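Local coordinates for RNA 2',3'-cyclic phosphodiesterase (Deinococcus radiodurans, PDB 5H7E), which belongs to the LigT-like phosphoesterases of the 2H clan, proteins built from two similar lobes that face each other across a shared cleft, at residues D17-L22 and D39-T44; A23-K28 and R90-K95; G81-E86 and K125-L130. One frame throughout, in Å; residues are numbered along the deposited sequence.

Contact 1: residues D17-L22 and D39-T44; sequences DITAPL and DQMHVT. With SO4 (sulfate ion), chain D.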
loop_
_atom_site.group_PDB
_atom_site.type_symbol
_atom_site.label_atom_id
_atom_site.label_comp_id
_atom_site.label_asym_id
_atom_site.label_seq_id
_atom_site.Cartn_x
_atom_site.Cartn_y
_atom_site.Cartn_z
ATOM N N ASP A 17 -14.306 -6.735 4.155
ATOM C CA ASP A 17 -14.229 -7.773 5.177
ATOM C C ASP A 17 -12.902 -7.805 5.875
ATOM O O ASP A 17 -12.769 -8.527 6.888
ATOM C CB ASP A 17 -14.462 -9.177 4.567
ATOM C CG ASP A 17 -15.865 -9.356 4.046
ATOM O OD1 ASP A 17 -16.789 -8.566 4.352
ATOM O OD2 ASP A 17 -16.122 -10.344 3.293
ATOM N N ILE A 18 -11.929 -7.050 5.371
ATOM C CA ILE A 18 -10.618 -6.939 6.009
ATOM C C ILE A 18 -10.481 -5.613 6.738
ATOM O O ILE A 18 -9.944 -5.571 7.842
ATOM C CB ILE A 18 -9.497 -7.113 4.956
ATOM C CG1 ILE A 18 -9.613 -8.461 4.227
ATOM C CG2 ILE A 18 -8.110 -6.935 5.608
ATOM C CD1 ILE A 18 -9.372 -9.697 5.159
ATOM N N THR A 19 -10.972 -4.514 6.133
ATOM C CA THR A 19 -10.827 -3.250 6.863
ATOM C C THR A 19 -11.639 -3.286 8.139
ATOM O O THR A 19 -11.301 -2.579 9.094
ATOM C CB THR A 19 -11.175 -2.031 6.005
ATOM O OG1 THR A 19 -12.509 -2.130 5.484
ATOM C CG2 THR A 19 -10.178 -1.896 4.827
ATOM N N ALA A 20 -12.715 -4.091 8.194
ATOM C CA ALA A 20 -13.532 -4.040 9.406
ATOM C C ALA A 20 -12.794 -4.615 10.601
ATOM O O ALA A 20 -12.781 -3.945 11.662
ATOM C CB ALA A 20 -14.885 -4.743 9.196
ATOM N N PRO A 21 -12.201 -5.796 10.539
ATOM C CA PRO A 21 -11.458 -6.257 11.719
ATOM C C PRO A 21 -10.232 -5.419 11.999
ATOM O O PRO A 21 -9.828 -5.279 13.166
ATOM C CB PRO A 21 -11.119 -7.713 11.381
ATOM C CG PRO A 21 -11.239 -7.817 9.866
ATOM C CD PRO A 21 -12.356 -6.896 9.524
ATOM N N LEU A 22 -9.648 -4.810 10.986
ATOM C CA LEU A 22 -8.529 -3.916 11.267
ATOM C C LEU A 22 -8.999 -2.702 12.047
ATOM O O LEU A 22 -8.307 -2.189 12.934
ATOM C CB LEU A 22 -7.849 -3.498 9.974
ATOM C CG LEU A 22 -7.133 -4.681 9.262
ATOM C CD1 LEU A 22 -6.485 -4.160 7.987
ATOM C CD2 LEU A 22 -6.073 -5.367 10.188
ATOM N N ASP A 39 -11.069 3.791 4.559
ATOM C CA ASP A 39 -10.981 4.130 3.140
ATOM C C ASP A 39 -9.558 4.350 2.683
ATOM O O ASP A 39 -9.285 4.279 1.470
ATOM C CB ASP A 39 -11.804 5.389 2.818
ATOM C CG ASP A 39 -11.108 6.715 3.319
ATOM O OD1 ASP A 39 -10.188 7.275 2.675
ATOM O OD2 ASP A 39 -11.508 7.217 4.366
ATOM N N GLN A 40 -8.630 4.666 3.600
ATOM C CA GLN A 40 -7.221 4.940 3.325
ATOM C C GLN A 40 -6.327 3.676 3.403
ATOM O O GLN A 40 -5.125 3.760 3.146
ATOM C CB GLN A 40 -6.653 5.970 4.330
ATOM C CG GLN A 40 -7.209 7.420 4.351
ATOM C CD GLN A 40 -6.571 8.280 5.492
ATOM O OE1 GLN A 40 -6.556 7.907 6.706
ATOM N NE2 GLN A 40 -6.051 9.431 5.103
ATOM N N MET A 41 -6.864 2.534 3.808
ATOM C CA MET A 41 -6.028 1.345 4.029
ATOM C C MET A 41 -5.696 0.666 2.705
ATOM O O MET A 41 -6.567 0.426 1.868
ATOM C CB MET A 41 -6.764 0.346 4.921
ATOM C CG MET A 41 -6.877 0.827 6.384
ATOM S SD MET A 41 -7.868 -0.337 7.348
ATOM C CE MET A 41 -7.845 0.479 8.955
ATOM N N HIS A 42 -4.423 0.377 2.504
ATOM C CA HIS A 42 -4.008 -0.245 1.266
ATOM C C HIS A 42 -2.642 -0.883 1.516
ATOM O O HIS A 42 -1.967 -0.612 2.522
ATOM C CB HIS A 42 -3.926 0.758 0.098
ATOM C CG HIS A 42 -3.128 1.935 0.438
ATOM N ND1 HIS A 42 -3.707 3.160 0.716
ATOM C CD2 HIS A 42 -1.797 2.118 0.504
ATOM C CE1 HIS A 42 -2.751 4.021 1.010
ATOM N NE2 HIS A 42 -1.589 3.406 0.931
ATOM N N VAL A 43 -2.257 -1.770 0.589
ATOM C CA VAL A 43 -0.923 -2.408 0.622
ATOM C C VAL A 43 -0.065 -1.743 -0.460
ATOM O O VAL A 43 -0.278 -2.007 -1.640
ATOM C CB VAL A 43 -1.005 -3.908 0.355
ATOM C CG1 VAL A 43 0.410 -4.521 0.414
ATOM C CG2 VAL A 43 -1.936 -4.656 1.339
ATOM N N THR A 44 0.824 -0.823 -0.069
ATOM C CA THR A 44 1.606 -0.070 -1.066
ATOM C C THR A 44 2.700 -0.940 -1.639
ATOM O O THR A 44 3.412 -1.627 -0.901
ATOM C CB THR A 44 2.216 1.134 -0.406
ATOM O OG1 THR A 44 1.169 1.920 0.140
ATOM C CG2 THR A 44 3.001 2.028 -1.462
HETATM S S SO4 D . 2.349 3.172 3.756
HETATM O O1 SO4 D . 2.617 4.546 3.395
HETATM O O2 SO4 D . 3.137 2.871 4.965
HETATM O O3 SO4 D . 0.905 3.104 3.933
HETATM O O4 SO4 D . 2.748 2.263 2.742
#
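Thr44 OG1 lies 3.1 Å from sulfate O4, at the far end of the segment whose Met41 is packed between Thr19 and Leu22 of helix 16-26. The bond to the sulfate is not settled, because a glycerol oxygen offers the same hydroxyl a second, weak partner. His42 NE2 binds that glycerol and stands 3.9 Å from sulfate O3, with the anion approaching its ring obliquely.

The contact with the helix itself is apolar and rests on one thioether. Met41 leaves the backbone with CG anti to the carbonyl carbon (chi1 -71°) and then runs fully extended, which carries SD and CE out to the helix surface. SD meets the methyl of Thr19, with CG2 to SD at 3.8 Å. In Thr19 the hydroxyl takes the place between the backbone N and the carbonyl carbon, and the methyl is turned to the sulfur. Leu22, one turn further on, meets the end of the methionine: its CB lies 4.1 Å from Met41 CE. The branch atom Leu22 CD1 approaches the sulfur at a similar distance. Ile128 of strand 127-132 packs against both Met41 and Leu22 and closes the cluster from the sheet side.

Met41 points toward the helix while His42 points away from it, so the chain buries one residue in the core and turns the next toward the sulfate and the glycerol. The sequence His42-Val43-Thr44 is consistent with the first of the two HxT signature motifs of 2H phosphoesterases, here standing beside the sulfate.

Contact 2: residues A23-K28 and R90-K95; sequences AEAQAK and RVWFVK
The last part of helix 16-26 passes over strand 91-97 with the CA atoms of Gln26 and Trp92 9.7 Å apart and those of Ala25 and Val94 10.1 Å apart. The indole of Trp92 bridges the gap. Its CG is anti to the backbone N (chi1 -173°), which sends the indole out from the strand, with the six-membered ring leading. The rim of that ring, not its face, reaches the helix.

Its corner atom CH2 sits 3.8 Å from Ala25 O, and the oxygen lies near the plane of the ring. The methyl of Ala25 touches the same corner, CB to CH2 being 4.2 Å. Next to it, Trp92 CZ3 meets the backbone of Gln26, 4.3 Å from CA. The carbonyl at the rim already has a backbone partner, since Ala25 O accepts Lys28 N at 3.2 Å.

Tyr82 stacks on the indole, and Leu130 and Leu29 also pack against it. The amide of Gln26 takes no part in the tryptophan contact: its NE2 is bound to the carbonyl oxygens of Leu130 and Val36 and so ties the helix to strand 127-132 and to the chain beyond strand 34-35. At the start of the strand, Arg90 and Val91 both face Phe83 in a classic beta bulge.

The partly positive aromatic rim thus faces a carbonyl oxygen that is already bonded within the backbone. With no conventional polar bond between these segments, the join relies on shape and dispersion, assisted at most by a weak electrostatic attraction.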
loop_
_atom_site.group_PDB
_atom_site.type_symbol
_atom_site.label_atom_id
_atom_site.label_comp_id
_atom_site.label_asym_id
_atom_site.label_seq_id
_atom_site.Cartn_x
_atom_site.Cartn_y
_atom_site.Cartn_z
ATOM N N ALA A 23 -10.143 -2.140 11.665
ATOM C CA ALA A 23 -10.640 -1.008 12.417
ATOM C C ALA A 23 -10.966 -1.390 13.843
ATOM O O ALA A 23 -10.839 -0.552 14.744
ATOM C CB ALA A 23 -11.905 -0.448 11.767
ATOM N N GLU A 24 -11.449 -2.628 14.064
ATOM C CA GLU A 24 -11.706 -3.059 15.420
ATOM C C GLU A 24 -10.411 -3.091 16.226
ATOM O O GLU A 24 -10.413 -2.760 17.415
ATOM C CB GLU A 24 -12.387 -4.413 15.414
ATOM C CG GLU A 24 -13.760 -4.358 14.764
ATOM C CD GLU A 24 -14.480 -5.686 14.721
ATOM O OE1 GLU A 24 -15.144 -5.963 13.699
ATOM O OE2 GLU A 24 -14.370 -6.450 15.707
ATOM N N ALA A 25 -9.301 -3.473 15.598
ATOM C CA ALA A 25 -8.004 -3.425 16.296
ATOM C C ALA A 25 -7.607 -2.001 16.642
ATOM O O ALA A 25 -6.978 -1.748 17.671
ATOM C CB ALA A 25 -6.941 -4.082 15.431
ATOM N N GLN A 26 -7.970 -1.035 15.799
ATOM C CA GLN A 26 -7.619 0.342 16.107
ATOM C C GLN A 26 -8.334 0.902 17.314
ATOM O O GLN A 26 -7.910 1.931 17.826
ATOM C CB GLN A 26 -7.931 1.250 14.918
ATOM C CG GLN A 26 -7.204 0.920 13.668
ATOM C CD GLN A 26 -7.749 1.747 12.471
ATOM O OE1 GLN A 26 -8.961 1.855 12.294
ATOM N NE2 GLN A 26 -6.854 2.321 11.668
ATOM N N ALA A 27 -9.409 0.269 17.776
ATOM C CA ALA A 27 -10.056 0.756 18.997
ATOM C C ALA A 27 -9.102 0.754 20.189
ATOM O O ALA A 27 -9.344 1.463 21.179
ATOM C CB ALA A 27 -11.284 -0.087 19.322
ATOM N N LYS A 28 -8.016 -0.017 20.125
ATOM C CA LYS A 28 -7.039 -0.044 21.212
ATOM C C LYS A 28 -6.095 1.152 21.202
ATOM O O LYS A 28 -5.421 1.395 22.207
ATOM C CB LYS A 28 -6.228 -1.337 21.151
ATOM C CG LYS A 28 -7.130 -2.564 21.180
ATOM C CD LYS A 28 -6.414 -3.829 20.747
ATOM C CE LYS A 28 -7.400 -4.992 20.636
ATOM N NZ LYS A 28 -8.089 -5.232 21.923
ATOM N N ARG A 90 6.829 5.214 14.905
ATOM C CA ARG A 90 6.071 6.244 14.226
ATOM C C ARG A 90 4.869 5.641 13.486
ATOM O O ARG A 90 3.921 6.333 13.177
ATOM C CB ARG A 90 6.958 6.980 13.231
ATOM C CG ARG A 90 8.130 7.706 13.861
ATOM C CD ARG A 90 7.656 8.778 14.825
ATOM N NE ARG A 90 6.896 9.806 14.130
ATOM C CZ ARG A 90 7.444 10.759 13.386
ATOM N NH1 ARG A 90 8.757 10.820 13.249
ATOM N NH2 ARG A 90 6.678 11.648 12.780
ATOM N N VAL A 91 4.950 4.348 13.183
ATOM C CA VAL A 91 3.913 3.633 12.451
ATOM C C VAL A 91 3.548 2.280 13.070
ATOM O O VAL A 91 4.422 1.547 13.480
ATOM C CB VAL A 91 4.390 3.322 11.012
ATOM C CG1 VAL A 91 3.305 2.638 10.214
ATOM C CG2 VAL A 91 4.887 4.555 10.278
ATOM N N TRP A 92 2.255 1.969 13.134
ATOM C CA TRP A 92 1.772 0.677 13.588
ATOM C C TRP A 92 1.143 0.053 12.354
ATOM O O TRP A 92 0.379 0.702 11.676
ATOM C CB TRP A 92 0.714 0.865 14.657
ATOM C CG TRP A 92 0.251 -0.391 15.321
ATOM C CD1 TRP A 92 1.025 -1.396 15.789
ATOM C CD2 TRP A 92 -1.096 -0.748 15.633
ATOM N NE1 TRP A 92 0.253 -2.365 16.361
ATOM C CE2 TRP A 92 -1.057 -1.988 16.279
ATOM C CE3 TRP A 92 -2.331 -0.140 15.426
ATOM C CZ2 TRP A 92 -2.199 -2.630 16.713
ATOM C CZ3 TRP A 92 -3.458 -0.778 15.857
ATOM C CH2 TRP A 92 -3.387 -2.010 16.494
ATOM N N PHE A 93 1.475 -1.194 12.053
ATOM C CA PHE A 93 0.956 -1.804 10.834
ATOM C C PHE A 93 0.652 -3.279 11.084
ATOM O O PHE A 93 1.018 -3.843 12.118
ATOM C CB PHE A 93 2.003 -1.707 9.664
ATOM C CG PHE A 93 3.316 -2.411 9.973
ATOM C CD1 PHE A 93 3.415 -3.776 9.817
ATOM C CD2 PHE A 93 4.426 -1.683 10.363
ATOM C CE1 PHE A 93 4.611 -4.441 10.091
ATOM C CE2 PHE A 93 5.617 -2.354 10.674
ATOM C CZ PHE A 93 5.684 -3.720 10.524
ATOM N N VAL A 94 -0.104 -3.865 10.157
ATOM C CA VAL A 94 -0.277 -5.330 10.107
ATOM C C VAL A 94 0.474 -5.851 8.889
ATOM O O VAL A 94 0.373 -5.284 7.797
ATOM C CB VAL A 94 -1.752 -5.748 10.083
ATOM C CG1 VAL A 94 -2.559 -5.108 8.907
ATOM C CG2 VAL A 94 -1.902 -7.269 10.041
ATOM N N LYS A 95 1.269 -6.912 9.097
ATOM C CA LYS A 95 1.987 -7.532 7.990
ATOM C C LYS A 95 1.017 -8.293 7.094
ATOM O O LYS A 95 0.070 -8.913 7.572
ATOM C CB LYS A 95 3.029 -8.480 8.558
ATOM C CG LYS A 95 3.766 -9.292 7.489
ATOM C CD LYS A 95 4.835 -10.167 8.228
ATOM C CE LYS A 95 5.653 -10.994 7.279
ATOM N NZ LYS A 95 4.752 -11.715 6.364
#

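Contact 3: residues G81-E86 and K125-L130; sequences GYFPNE and KAHITL. With SO4 (sulfate ion), chain D.
Phe83 and His127 form an edge-to-face aromatic pair, with the rim of the phenylalanine directed at the face of the imidazole. The ring centroids are 5.2 Å apart and the planes stand at 80°. One atom makes the approach: Phe83 CE2 lies over the imidazole, displaced toward its rim, and comes within 3.7 Å of His127 CE1. The T-shaped arrangement covers one face of the histidine while its two nitrogens remain available in the ring plane.

Apolar packing adds little. Phe83 CZ, next to CE2 on the ring, approaches Lys125 CB at 4.4 Å, and the contact involves the root of the lysine, not its amino group.

The polar bonds are made by segment 125-130 and the sulfate; two of them hold the imidazole by its edge. On one flank, with CG between the backbone N and the carbonyl carbon, His127 ND1 is brought to Lys125 O, two residues back, and donates to it at 2.7 Å, almost straight (173°) and practically in the ring plane, which fixes the rotation of the ring. On the other flank His127 NE2 donates to sulfate O2 at 3.0 Å, with an angle of 162° at the hydrogen. Thr129 OG1 donates to the same oxygen at 2.9 Å, so sulfate O2 is gripped by both side chains. His127-Ile128-Thr129 is consistent with the second HxT motif of the 2H phosphoesterases.

The two segments are not strand neighbours. Strand 91-97 runs between them, antiparallel to both, bonding through Val91 and Phe93 to strand 73-83 and through Trp92 and Val94 to strand 127-132. Phe93 from that middle strand meets both aromatic rings on the sulfate side of the sheet, whereas Ile128 points to the other side and packs on Leu22 of helix 16-26.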
loop_
_atom_site.group_PDB
_atom_site.type_symbol
_atom_site.label_atom_id
_atom_site.label_comp_id
_atom_site.label_asym_id
_atom_site.label_seq_id
_atom_site.Cartn_x
_atom_site.Cartn_y
_atom_site.Cartn_z
ATOM N N GLY A 81 3.184 -4.956 13.801
ATOM C CA GLY A 81 4.549 -4.516 14.057
ATOM C C GLY A 81 4.656 -3.006 13.954
ATOM O O GLY A 81 3.661 -2.312 13.709
ATOM N N TYR A 82 5.882 -2.486 14.160
ATOM C CA TYR A 82 6.138 -1.043 14.171
ATOM C C TYR A 82 7.244 -0.624 13.210
ATOM O O TYR A 82 8.208 -1.361 12.996
ATOM C CB TYR A 82 6.538 -0.569 15.582
ATOM C CG TYR A 82 5.478 -0.861 16.596
ATOM C CD1 TYR A 82 5.474 -2.073 17.297
ATOM C CD2 TYR A 82 4.451 0.056 16.852
ATOM C CE1 TYR A 82 4.496 -2.355 18.231
ATOM C CE2 TYR A 82 3.466 -0.215 17.791
ATOM C CZ TYR A 82 3.501 -1.429 18.482
ATOM O OH TYR A 82 2.535 -1.725 19.412
ATOM N N PHE A 83 7.119 0.586 12.658
ATOM C CA PHE A 83 8.259 1.287 12.024
ATOM C C PHE A 83 8.535 2.548 12.830
ATOM O O PHE A 83 7.609 3.237 13.243
ATOM C CB PHE A 83 7.990 1.697 10.569
ATOM C CG PHE A 83 7.811 0.548 9.585
ATOM C CD1 PHE A 83 8.727 -0.503 9.513
ATOM C CD2 PHE A 83 6.722 0.540 8.695
ATOM C CE1 PHE A 83 8.556 -1.555 8.599
ATOM C CE2 PHE A 83 6.539 -0.499 7.777
ATOM C CZ PHE A 83 7.458 -1.554 7.725
ATOM N N PRO A 84 9.819 2.878 13.078
ATOM C CA PRO A 84 10.972 2.086 12.690
ATOM C C PRO A 84 11.164 0.967 13.697
ATOM O O PRO A 84 10.562 0.982 14.779
ATOM C CB PRO A 84 12.119 3.107 12.718
ATOM C CG PRO A 84 11.757 4.033 13.858
ATOM C CD PRO A 84 10.198 4.100 13.806
ATOM N N ASN A 85 11.985 -0.013 13.338
ATOM C CA ASN A 85 12.348 -1.049 14.297
ATOM C C ASN A 85 12.915 -0.450 15.583
ATOM O O ASN A 85 12.643 -0.949 16.681
ATOM C CB ASN A 85 13.356 -1.993 13.647
ATOM C CG ASN A 85 13.241 -3.390 14.163
ATOM O OD1 ASN A 85 12.253 -4.083 13.897
ATOM N ND2 ASN A 85 14.246 -3.826 14.910
ATOM N N GLU A 86 13.413 0.769 15.434
ATOM C CA GLU A 86 14.070 1.546 16.472
ATOM C C GLU A 86 13.118 1.862 17.609
ATOM O O GLU A 86 11.931 1.605 17.524
ATOM C CB GLU A 86 14.620 2.832 15.882
ATOM N N LYS A 125 8.353 -4.409 2.411
ATOM C CA LYS A 125 7.869 -5.229 3.523
ATOM C C LYS A 125 6.367 -5.025 3.482
ATOM O O LYS A 125 5.884 -4.000 3.978
ATOM C CB LYS A 125 8.425 -4.767 4.867
ATOM C CG LYS A 125 9.932 -4.725 4.965
ATOM C CD LYS A 125 10.565 -6.075 5.041
ATOM C CE LYS A 125 12.099 -5.913 4.988
ATOM N NZ LYS A 125 12.560 -4.839 5.934
ATOM N N ALA A 126 5.641 -5.963 2.886
ATOM C CA ALA A 126 4.230 -5.730 2.621
ATOM C C ALA A 126 3.454 -5.566 3.921
ATOM O O ALA A 126 3.577 -6.381 4.847
ATOM C CB ALA A 126 3.645 -6.911 1.856
ATOM N N HIS A 127 2.646 -4.514 3.990
ATOM C CA HIS A 127 1.897 -4.249 5.217
ATOM C C HIS A 127 0.724 -3.349 4.878
ATOM O O HIS A 127 0.683 -2.699 3.816
ATOM C CB HIS A 127 2.759 -3.538 6.273
ATOM C CG HIS A 127 3.220 -2.175 5.829
ATOM N ND1 HIS A 127 4.285 -2.011 4.957
ATOM C CD2 HIS A 127 2.779 -0.928 6.131
ATOM C CE1 HIS A 127 4.480 -0.708 4.754
ATOM N NE2 HIS A 127 3.584 -0.031 5.454
ATOM N N ILE A 128 -0.217 -3.294 5.837
ATOM C CA ILE A 128 -1.264 -2.251 5.859
ATOM C C ILE A 128 -0.981 -1.406 7.082
ATOM O O ILE A 128 -1.031 -1.906 8.222
ATOM C CB ILE A 128 -2.670 -2.860 5.940
ATOM C CG1 ILE A 128 -2.912 -3.770 4.744
ATOM C CG2 ILE A 128 -3.715 -1.746 6.072
ATOM C CD1 ILE A 128 -4.172 -4.697 4.977
ATOM N N THR A 129 -0.733 -0.102 6.875
ATOM C CA THR A 129 -0.568 0.798 8.014
ATOM C C THR A 129 -1.897 1.040 8.717
ATOM O O THR A 129 -2.936 1.316 8.084
ATOM C CB THR A 129 0.031 2.114 7.525
ATOM O OG1 THR A 129 1.326 1.801 6.999
ATOM C CG2 THR A 129 0.099 3.184 8.619
ATOM N N LEU A 130 -1.852 0.952 10.033
ATOM C CA LEU A 130 -3.044 1.114 10.857
ATOM C C LEU A 130 -3.061 2.434 11.612
ATOM O O LEU A 130 -4.144 2.960 11.956
ATOM C CB LEU A 130 -3.102 -0.023 11.881
ATOM C CG LEU A 130 -3.138 -1.409 11.213
ATOM C CD1 LEU A 130 -3.084 -2.437 12.329
ATOM C CD2 LEU A 130 -4.456 -1.552 10.327
HETATM S S SO4 D . 2.349 3.172 3.756
HETATM O O1 SO4 D . 2.617 4.546 3.395
HETATM O O2 SO4 D . 3.137 2.871 4.965
HETATM O O3 SO4 D . 0.905 3.104 3.933
HETATM O O4 SO4 D . 2.748 2.263 2.742
#

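Overall arrangement
Contacts 1 and 2 are buried and share helix 16-26, which lies on one side of the antiparallel sheet; contact 3 is at the surface, on the side where the sulfate is bound. The two helix contacts are apolar but differ in character: a flexible thioether fills the first, a rigid indole rim the second, and they meet where Met41 CE touches Gln26 NE2. Contact 3 is aromatic and polar, and joins contact 2 through backbone pairing of strand 91-97 with both of its strands. Residues 39-44 and 125-130 each contribute to the sulfate site, while Val43 and Ile128 pack together beneath it.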